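Local structure of succinate-semialdehyde dehydrogenase (Synechococcus sp., 4ITA) at residues Ala34-Phe38 and Pro122-Leu126. The protein probably oxidises succinic semialdehyde to succinate, using a nicotinamide dinucleotide cofactor, and binds NADPH. Numbering follows the deposited sequence.
Sequences AQEAF and PLGIL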
ATOM      1  N   ALA A  34      -4.631  22.059   9.385  1.00  6.57           N
ATOM      2  CA  ALA A  34      -4.015  20.748   9.599  1.00  6.17           C
ATOM      3  C   ALA A  34      -2.538  20.754   9.233  1.00  7.22           C
ATOM      4  O   ALA A  34      -1.711  20.168   9.933  1.00  6.20           O
ATOM      5  CB  ALA A  34      -4.741  19.690   8.794  1.00  7.50           C
ATOM      6  N   GLN A  35      -2.199  21.419   8.137  1.00  6.81           N
ATOM      7  CA  GLN A  35      -0.813  21.500   7.718  1.00  7.37           C
ATOM      8  C   GLN A  35       0.040  22.255   8.732  1.00  7.56           C
ATOM      9  O   GLN A  35       1.139  21.811   9.091  1.00  8.61           O
ATOM     10  CB  GLN A  35      -0.703  22.139   6.333  1.00  8.78           C
ATOM     11  CG  GLN A  35       0.724  22.234   5.840  1.00 10.27           C
ATOM     12  CD  GLN A  35       1.369  20.869   5.711  1.00 14.72           C
ATOM     13  OE1 GLN A  35       0.688  19.865   5.476  1.00 14.43           O
ATOM     14  NE2 GLN A  35       2.691  20.816   5.873  1.00 17.37           N
ATOM     15  N   GLU A  36      -0.468  23.385   9.212  1.00  7.69           N
ATOM     16  CA  GLU A  36       0.237  24.139  10.238  1.00  9.29           C
ATOM     17  C   GLU A  36       0.365  23.309  11.512  1.00  8.18           C
ATOM     18  O   GLU A  36       1.426  23.275  12.142  1.00  9.15           O
ATOM     19  CB  GLU A  36      -0.518  25.428  10.516  1.00  9.02           C
ATOM     20  CG  GLU A  36       0.145  26.342  11.519  1.00 13.33           C
ATOM     21  CD  GLU A  36      -0.531  27.694  11.549  1.00 20.33           C
ATOM     22  OE1 GLU A  36      -1.333  27.934  12.476  1.00 29.94           O
ATOM     23  OE2 GLU A  36      -0.274  28.502  10.631  1.00 29.12           O
ATOM     24  N   ALA A  37      -0.712  22.631  11.892  1.00  7.37           N
ATOM     25  CA  ALA A  37      -0.675  21.802  13.092  1.00  7.51           C
ATOM     26  C   ALA A  37       0.339  20.675  12.956  1.00  7.22           C
ATOM     27  O   ALA A  37       1.058  20.381  13.904  1.00  7.67           O
ATOM     28  CB  ALA A  37      -2.050  21.249  13.411  1.00  7.93           C
ATOM     29  N   PHE A  38       0.394  20.044  11.783  1.00  6.98           N
ATOM     30  CA  PHE A  38       1.339  18.962  11.537  1.00  7.61           C
ATOM     31  C   PHE A  38       2.784  19.410  11.722  1.00  7.22           C
ATOM     32  O   PHE A  38       3.612  18.674  12.259  1.00  7.62           O
ATOM     33  CB  PHE A  38       1.161  18.385  10.130  1.00  7.49           C
ATOM     34  CG  PHE A  38       2.233  17.389   9.753  1.00  6.94           C
ATOM     35  CD1 PHE A  38       2.347  16.181  10.439  1.00  7.52           C
ATOM     36  CD2 PHE A  38       3.126  17.658   8.722  1.00  8.21           C
ATOM     37  CE1 PHE A  38       3.336  15.266  10.114  1.00  7.43           C
ATOM     38  CE2 PHE A  38       4.116  16.740   8.385  1.00  7.97           C
ATOM     39  CZ  PHE A  38       4.223  15.543   9.079  1.00  7.16           C
ATOM     40  N   PRO A 122       6.275  10.474  10.322  1.00  6.36           N
ATOM     41  CA  PRO A 122       4.916  10.670   9.812  1.00  7.47           C
ATOM     42  C   PRO A 122       4.906  11.288   8.410  1.00  7.93           C
ATOM     43  O   PRO A 122       5.828  12.019   8.023  1.00  8.66           O
ATOM     44  CB  PRO A 122       4.306  11.634  10.831  1.00  6.69           C
ATOM     45  CG  PRO A 122       5.480  12.396  11.358  1.00  6.74           C
ATOM     46  CD  PRO A 122       6.567  11.358  11.457  1.00  6.57           C
ATOM     47  N   LEU A 123       3.862  10.991   7.652  1.00  7.12           N
ATOM     48  CA  LEU A 123       3.703  11.545   6.313  1.00  7.66           C
ATOM     49  C   LEU A 123       3.127  12.960   6.302  1.00  8.62           C
ATOM     50  O   LEU A 123       3.512  13.779   5.475  1.00  8.39           O
ATOM     51  CB  LEU A 123       2.819  10.634   5.459  1.00  8.51           C
ATOM     52  CG  LEU A 123       3.375   9.255   5.115  1.00  7.49           C
ATOM     53  CD1 LEU A 123       2.324   8.484   4.344  1.00  9.54           C
ATOM     54  CD2 LEU A 123       4.669   9.363   4.329  1.00 11.50           C
ATOM     55  N   GLY A 124       2.188  13.238   7.203  1.00  7.71           N
ATOM     56  CA  GLY A 124       1.482  14.509   7.192  1.00  7.44           C
ATOM     57  C   GLY A 124      -0.006  14.297   7.401  1.00  6.72           C
ATOM     58  O   GLY A 124      -0.415  13.509   8.250  1.00  7.51           O
ATOM     59  N   ILE A 125      -0.818  14.998   6.617  1.00  5.34           N
ATOM     60  CA  ILE A 125      -2.265  14.865   6.731  1.00  6.82           C
ATOM     61  C   ILE A 125      -2.762  13.561   6.098  1.00  6.36           C
ATOM     62  O   ILE A 125      -2.535  13.299   4.915  1.00  6.35           O
ATOM     63  CB  ILE A 125      -3.004  16.031   6.048  1.00  6.97           C
ATOM     64  CG1 ILE A 125      -2.550  17.392   6.586  1.00  7.25           C
ATOM     65  CG2 ILE A 125      -4.503  15.869   6.209  1.00  8.75           C
ATOM     66  CD1 ILE A 125      -3.114  18.569   5.780  1.00  9.49           C
ATOM     67  N   LEU A 126      -3.468  12.774   6.901  1.00  6.53           N
ATOM     68  CA  LEU A 126      -4.165  11.569   6.450  1.00  6.93           C
ATOM     69  C   LEU A 126      -5.663  11.844   6.383  1.00  6.09           C
ATOM     70  O   LEU A 126      -6.259  12.337   7.347  1.00  7.78           O
ATOM     71  CB  LEU A 126      -3.907  10.420   7.435  1.00  7.88           C
ATOM     72  CG  LEU A 126      -4.710   9.120   7.300  1.00  9.16           C
ATOM     73  CD1 LEU A 126      -4.398   8.393   5.993  1.00 11.76           C
ATOM     74  CD2 LEU A 126      -4.422   8.203   8.484  1.00 11.89           C
TER
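Apolar packing joins helix 24-41 to the short break in strand 115-129, centred on the ring of Phe38, which lays one face on the backbone of Gly124. Gly124 CA stands 3.4 Å from the centroid of the Phe38 ring and only 10° off the ring normal, a CH-pi contact centred on the face. Phe38 CZ and CE1 both come to 3.5 Å from Gly124 CA. The bond from CA to CB of Phe38 already points at the break, and CG, anti to the backbone N and beside the carbonyl carbon (chi1 172°), sets the ring over Gly124. Pro122 comes to the same ring at its edge, CG lying 3.8 Å from Phe38 CE1. The backbone angles of Gly124 suit glycine, since a beta carbon there would jam against the carbonyl O of Leu123; a side chain would also come up beside the ring. The strand resumes at Ile125 and belongs to the Rossmann-type cofactor-binding domain of the aldehyde dehydrogenase fold, where it runs between parallel neighbours 152-156 and 201-207; the helix packs against that sheet, with Ala34 and Phe38 also touching Val152. One helical turn before Phe38, Ala34 CB meets the tip of Ile125, CD1, at 3.6 Å. Ile125 extends its longer branch (chi2 171°), bringing CD1 also to 3.8 Å from the backbone N of Gln35. A leucine in place of Phe38 would probably leave Gly124 CA without its aromatic face and open a gap beside Pro122. On the strand side, Asn151 OD1 accepts a hydrogen bond from Gly124 N and a weak one from Leu123 N.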